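Local coordinates for protein BRIC1 (Synthetic construct, PDB 6FF6) that is a computationally designed repeat protein with a novel, corrugated all-helical architecture, at residues L33-L44 with N55-S63. Numbering follows the deposited sequence.
Sequences LLADMEQHLLDL and NAIFRAAHS
I57 reaches across from helix 51-71 to M37, H40, L41 and L44, the central contact of an antiparallel helical hairpin within an Hpt-like helical bundle. The axes of 33-42 and 55-63 approach to 9.2 Å, with 158° between their N-to-C directions, and no hydrogen bond links the two segments; the seam is apolar packing. With CG1 beside its backbone N (chi1 -62°) and CD1 extended beyond it, I57 sends its longer branch towards H40 and L41 and leaves CG2 for M37. I57 CG1 lies 3.5 Å from H40 CB. I57 CD1 meets L41 CD2 at 3.7 Å, the two side chains crossing at about a right angle, while L44 CD1 approaches the same methyl tip to tip. The M37 chain bends at chi3 (47°), and its CE sits 3.8 Å from I57 CG2. Beyond the pair, M37 also touches M83 and I57 touches L87, both of helix 74-92, and L41 packs on F105 of helix 99-121, tying the hairpin to the rest of the bundle. A60 points its methyl at the partner helix, between M37 CG and L33 CD2; the other L33 methyl, CD1, reaches S63 CB at 3.7 Å. At a partly exposed margin the H40 imidazole lies against A56, whose CB stands over one face in a CH-pi contact, 3.8 Å from the ring centroid and nearest to CD2.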
loop_
_atom_site.group_PDB
_atom_site.type_symbol
_atom_site.label_atom_id
_atom_site.label_comp_id
_atom_site.label_asym_id
_atom_site.label_seq_id
_atom_site.Cartn_x
_atom_site.Cartn_y
_atom_site.Cartn_z
ATOM N N LEU A 33 -17.688 -12.128 -10.211
ATOM C CA LEU A 33 -18.288 -12.731 -9.018
ATOM C C LEU A 33 -19.248 -11.807 -8.360
ATOM O O LEU A 33 -20.293 -12.262 -7.913
ATOM C CB LEU A 33 -17.244 -13.180 -7.997
ATOM C CG LEU A 33 -16.415 -14.389 -8.387
ATOM C CD1 LEU A 33 -15.178 -14.532 -7.492
ATOM C CD2 LEU A 33 -17.261 -15.650 -8.413
ATOM N N LEU A 34 -18.922 -10.518 -8.297
ATOM C CA LEU A 34 -19.792 -9.549 -7.653
ATOM C C LEU A 34 -21.071 -9.311 -8.440
ATOM O O LEU A 34 -22.136 -9.138 -7.845
ATOM C CB LEU A 34 -19.030 -8.255 -7.348
ATOM C CG LEU A 34 -17.985 -8.344 -6.234
ATOM C CD1 LEU A 34 -17.058 -7.121 -6.265
ATOM C CD2 LEU A 34 -18.640 -8.575 -4.866
ATOM N N ALA A 35 -20.979 -9.402 -9.765
ATOM C CA ALA A 35 -22.123 -9.298 -10.679
ATOM C C ALA A 35 -23.050 -10.513 -10.478
ATOM O O ALA A 35 -24.275 -10.370 -10.453
ATOM C CB ALA A 35 -21.633 -9.234 -12.102
ATOM N N ASP A 36 -22.453 -11.694 -10.247
ATOM C CA ASP A 36 -23.171 -12.919 -9.945
ATOM C C ASP A 36 -23.851 -12.816 -8.601
ATOM O O ASP A 36 -25.046 -13.090 -8.510
ATOM C CB ASP A 36 -22.214 -14.115 -9.968
ATOM C CG ASP A 36 -21.796 -14.556 -11.371
ATOM O OD1 ASP A 36 -22.385 -14.038 -12.376
ATOM O OD2 ASP A 36 -20.886 -15.417 -11.475
ATOM N N MET A 37 -23.099 -12.368 -7.570
ATOM C CA MET A 37 -23.577 -12.139 -6.208
ATOM C C MET A 37 -24.778 -11.235 -6.206
ATOM O O MET A 37 -25.757 -11.535 -5.519
ATOM C CB MET A 37 -22.493 -11.460 -5.382
ATOM C CG MET A 37 -21.581 -12.404 -4.691
ATOM S SD MET A 37 -20.723 -11.589 -3.334
ATOM C CE MET A 37 -22.080 -10.766 -2.568
ATOM N N GLU A 38 -24.694 -10.118 -6.965
ATOM C CA GLU A 38 -25.762 -9.128 -7.102
ATOM C C GLU A 38 -27.084 -9.782 -7.601
ATOM O O GLU A 38 -28.157 -9.544 -7.035
ATOM C CB GLU A 38 -25.300 -8.029 -8.076
ATOM C CG GLU A 38 -26.381 -7.035 -8.472
ATOM C CD GLU A 38 -26.524 -5.790 -7.623
ATOM O OE1 GLU A 38 -25.493 -5.235 -7.180
ATOM O OE2 GLU A 38 -27.679 -5.354 -7.427
ATOM N N GLN A 39 -26.987 -10.599 -8.656
ATOM C CA GLN A 39 -28.146 -11.255 -9.208
ATOM C C GLN A 39 -28.743 -12.266 -8.228
ATOM O O GLN A 39 -29.967 -12.304 -8.075
ATOM C CB GLN A 39 -27.820 -11.889 -10.562
ATOM C CG GLN A 39 -29.062 -12.410 -11.309
ATOM C CD GLN A 39 -30.024 -11.328 -11.789
ATOM O OE1 GLN A 39 -29.658 -10.448 -12.575
ATOM N NE2 GLN A 39 -31.282 -11.385 -11.352
ATOM N N HIS A 40 -27.890 -13.069 -7.559
ATOM C CA HIS A 40 -28.347 -14.055 -6.575
ATOM C C HIS A 40 -28.997 -13.364 -5.378
ATOM O O HIS A 40 -29.992 -13.845 -4.891
ATOM C CB HIS A 40 -27.204 -14.964 -6.089
ATOM C CG HIS A 40 -26.588 -15.815 -7.146
ATOM N ND1 HIS A 40 -27.367 -16.610 -8.003
ATOM C CD2 HIS A 40 -25.285 -15.990 -7.456
ATOM C CE1 HIS A 40 -26.510 -17.230 -8.796
ATOM N NE2 HIS A 40 -25.244 -16.886 -8.511
ATOM N N LEU A 41 -28.452 -12.248 -4.920
ATOM C CA LEU A 41 -29.035 -11.511 -3.807
ATOM C C LEU A 41 -30.420 -10.997 -4.168
ATOM O O LEU A 41 -31.337 -11.047 -3.352
ATOM C CB LEU A 41 -28.137 -10.341 -3.399
ATOM C CG LEU A 41 -26.950 -10.687 -2.526
ATOM C CD1 LEU A 41 -25.935 -9.550 -2.511
ATOM C CD2 LEU A 41 -27.388 -11.097 -1.125
ATOM N N LEU A 42 -30.561 -10.531 -5.412
ATOM C CA LEU A 42 -31.799 -10.008 -5.940
ATOM C C LEU A 42 -32.817 -11.091 -6.111
ATOM O O LEU A 42 -34.012 -10.815 -6.023
ATOM C CB LEU A 42 -31.544 -9.285 -7.269
ATOM C CG LEU A 42 -30.775 -7.971 -7.180
ATOM C CD1 LEU A 42 -30.483 -7.465 -8.541
ATOM C CD2 LEU A 42 -31.544 -6.923 -6.388
ATOM N N ASP A 43 -32.358 -12.329 -6.327
ATOM C CA ASP A 43 -33.249 -13.484 -6.508
ATOM C C ASP A 43 -33.636 -14.201 -5.224
ATOM O O ASP A 43 -34.346 -15.206 -5.294
ATOM C CB ASP A 43 -32.666 -14.487 -7.515
ATOM C CG ASP A 43 -32.523 -13.966 -8.928
ATOM O OD1 ASP A 43 -33.309 -13.066 -9.317
ATOM O OD2 ASP A 43 -31.630 -14.455 -9.647
ATOM N N LEU A 44 -33.207 -13.697 -4.068
ATOM C CA LEU A 44 -33.526 -14.267 -2.767
ATOM C C LEU A 44 -34.974 -14.009 -2.426
ATOM O O LEU A 44 -35.465 -12.896 -2.681
ATOM C CB LEU A 44 -32.654 -13.648 -1.667
ATOM C CG LEU A 44 -31.233 -14.151 -1.566
ATOM C CD1 LEU A 44 -30.426 -13.249 -0.688
ATOM C CD2 LEU A 44 -31.196 -15.572 -1.006
ATOM N N ASN A 55 -25.717 -20.353 -0.894
ATOM C CA ASN A 55 -24.461 -21.055 -1.128
ATOM C C ASN A 55 -23.691 -20.438 -2.254
ATOM O O ASN A 55 -22.475 -20.329 -2.138
ATOM C CB ASN A 55 -24.686 -22.531 -1.376
ATOM C CG ASN A 55 -24.718 -23.331 -0.106
ATOM O OD1 ASN A 55 -24.344 -22.866 0.980
ATOM N ND2 ASN A 55 -25.147 -24.565 -0.218
ATOM N N ALA A 56 -24.391 -19.990 -3.315
ATOM C CA ALA A 56 -23.790 -19.294 -4.461
ATOM C C ALA A 56 -23.161 -17.981 -4.025
ATOM O O ALA A 56 -22.015 -17.715 -4.377
ATOM C CB ALA A 56 -24.830 -19.040 -5.542
ATOM N N ILE A 57 -23.878 -17.183 -3.219
ATOM C CA ILE A 57 -23.369 -15.909 -2.714
ATOM C C ILE A 57 -22.165 -16.166 -1.809
ATOM O O ILE A 57 -21.158 -15.462 -1.875
ATOM C CB ILE A 57 -24.489 -15.127 -1.999
ATOM C CG1 ILE A 57 -25.621 -14.790 -2.963
ATOM C CG2 ILE A 57 -23.927 -13.851 -1.415
ATOM C CD1 ILE A 57 -26.963 -14.621 -2.329
ATOM N N PHE A 58 -22.260 -17.203 -0.994
ATOM C CA PHE A 58 -21.184 -17.596 -0.110
ATOM C C PHE A 58 -19.934 -18.003 -0.893
ATOM O O PHE A 58 -18.850 -17.560 -0.557
ATOM C CB PHE A 58 -21.655 -18.733 0.804
ATOM C CG PHE A 58 -20.589 -19.135 1.783
ATOM C CD1 PHE A 58 -20.374 -18.395 2.943
ATOM C CD2 PHE A 58 -19.761 -20.225 1.524
ATOM C CE1 PHE A 58 -19.352 -18.743 3.830
ATOM C CE2 PHE A 58 -18.740 -20.569 2.414
ATOM C CZ PHE A 58 -18.530 -19.818 3.551
ATOM N N ARG A 59 -20.082 -18.832 -1.933
ATOM C CA ARG A 59 -18.972 -19.299 -2.778
ATOM C C ARG A 59 -18.248 -18.157 -3.439
ATOM O O ARG A 59 -17.016 -18.156 -3.484
ATOM C CB ARG A 59 -19.485 -20.230 -3.870
ATOM C CG ARG A 59 -19.740 -21.639 -3.415
ATOM C CD ARG A 59 -20.806 -22.232 -4.289
ATOM N NE ARG A 59 -21.362 -23.432 -3.690
ATOM C CZ ARG A 59 -21.689 -24.519 -4.369
ATOM N NH1 ARG A 59 -21.556 -24.549 -5.688
ATOM N NH2 ARG A 59 -22.148 -25.589 -3.736
ATOM N N ALA A 60 -19.010 -17.188 -3.973
ATOM C CA ALA A 60 -18.443 -16.017 -4.633
ATOM C C ALA A 60 -17.686 -15.176 -3.613
ATOM O O ALA A 60 -16.574 -14.751 -3.896
ATOM C CB ALA A 60 -19.541 -15.205 -5.286
ATOM N N ALA A 61 -18.248 -14.991 -2.412
ATOM C CA ALA A 61 -17.584 -14.232 -1.332
ATOM C C ALA A 61 -16.312 -14.952 -0.867
ATOM O O ALA A 61 -15.280 -14.334 -0.715
ATOM C CB ALA A 61 -18.538 -14.027 -0.160
ATOM N N HIS A 62 -16.369 -16.266 -0.717
ATOM C CA HIS A 62 -15.208 -17.039 -0.305
ATOM C C HIS A 62 -14.068 -16.911 -1.325
ATOM O O HIS A 62 -12.907 -16.706 -0.916
ATOM C CB HIS A 62 -15.614 -18.497 -0.105
ATOM C CG HIS A 62 -14.537 -19.320 0.516
ATOM N ND1 HIS A 62 -13.493 -19.832 -0.243
ATOM C CD2 HIS A 62 -14.381 -19.710 1.799
ATOM C CE1 HIS A 62 -12.743 -20.517 0.601
ATOM N NE2 HIS A 62 -13.229 -20.466 1.841
ATOM N N SER A 63 -14.398 -17.012 -2.647
ATOM C CA SER A 63 -13.401 -16.860 -3.703
ATOM C C SER A 63 -12.705 -15.487 -3.645
ATOM O O SER A 63 -11.476 -15.419 -3.711
ATOM C CB SER A 63 -14.020 -17.087 -5.072
ATOM O OG SER A 63 -14.455 -18.431 -5.188
#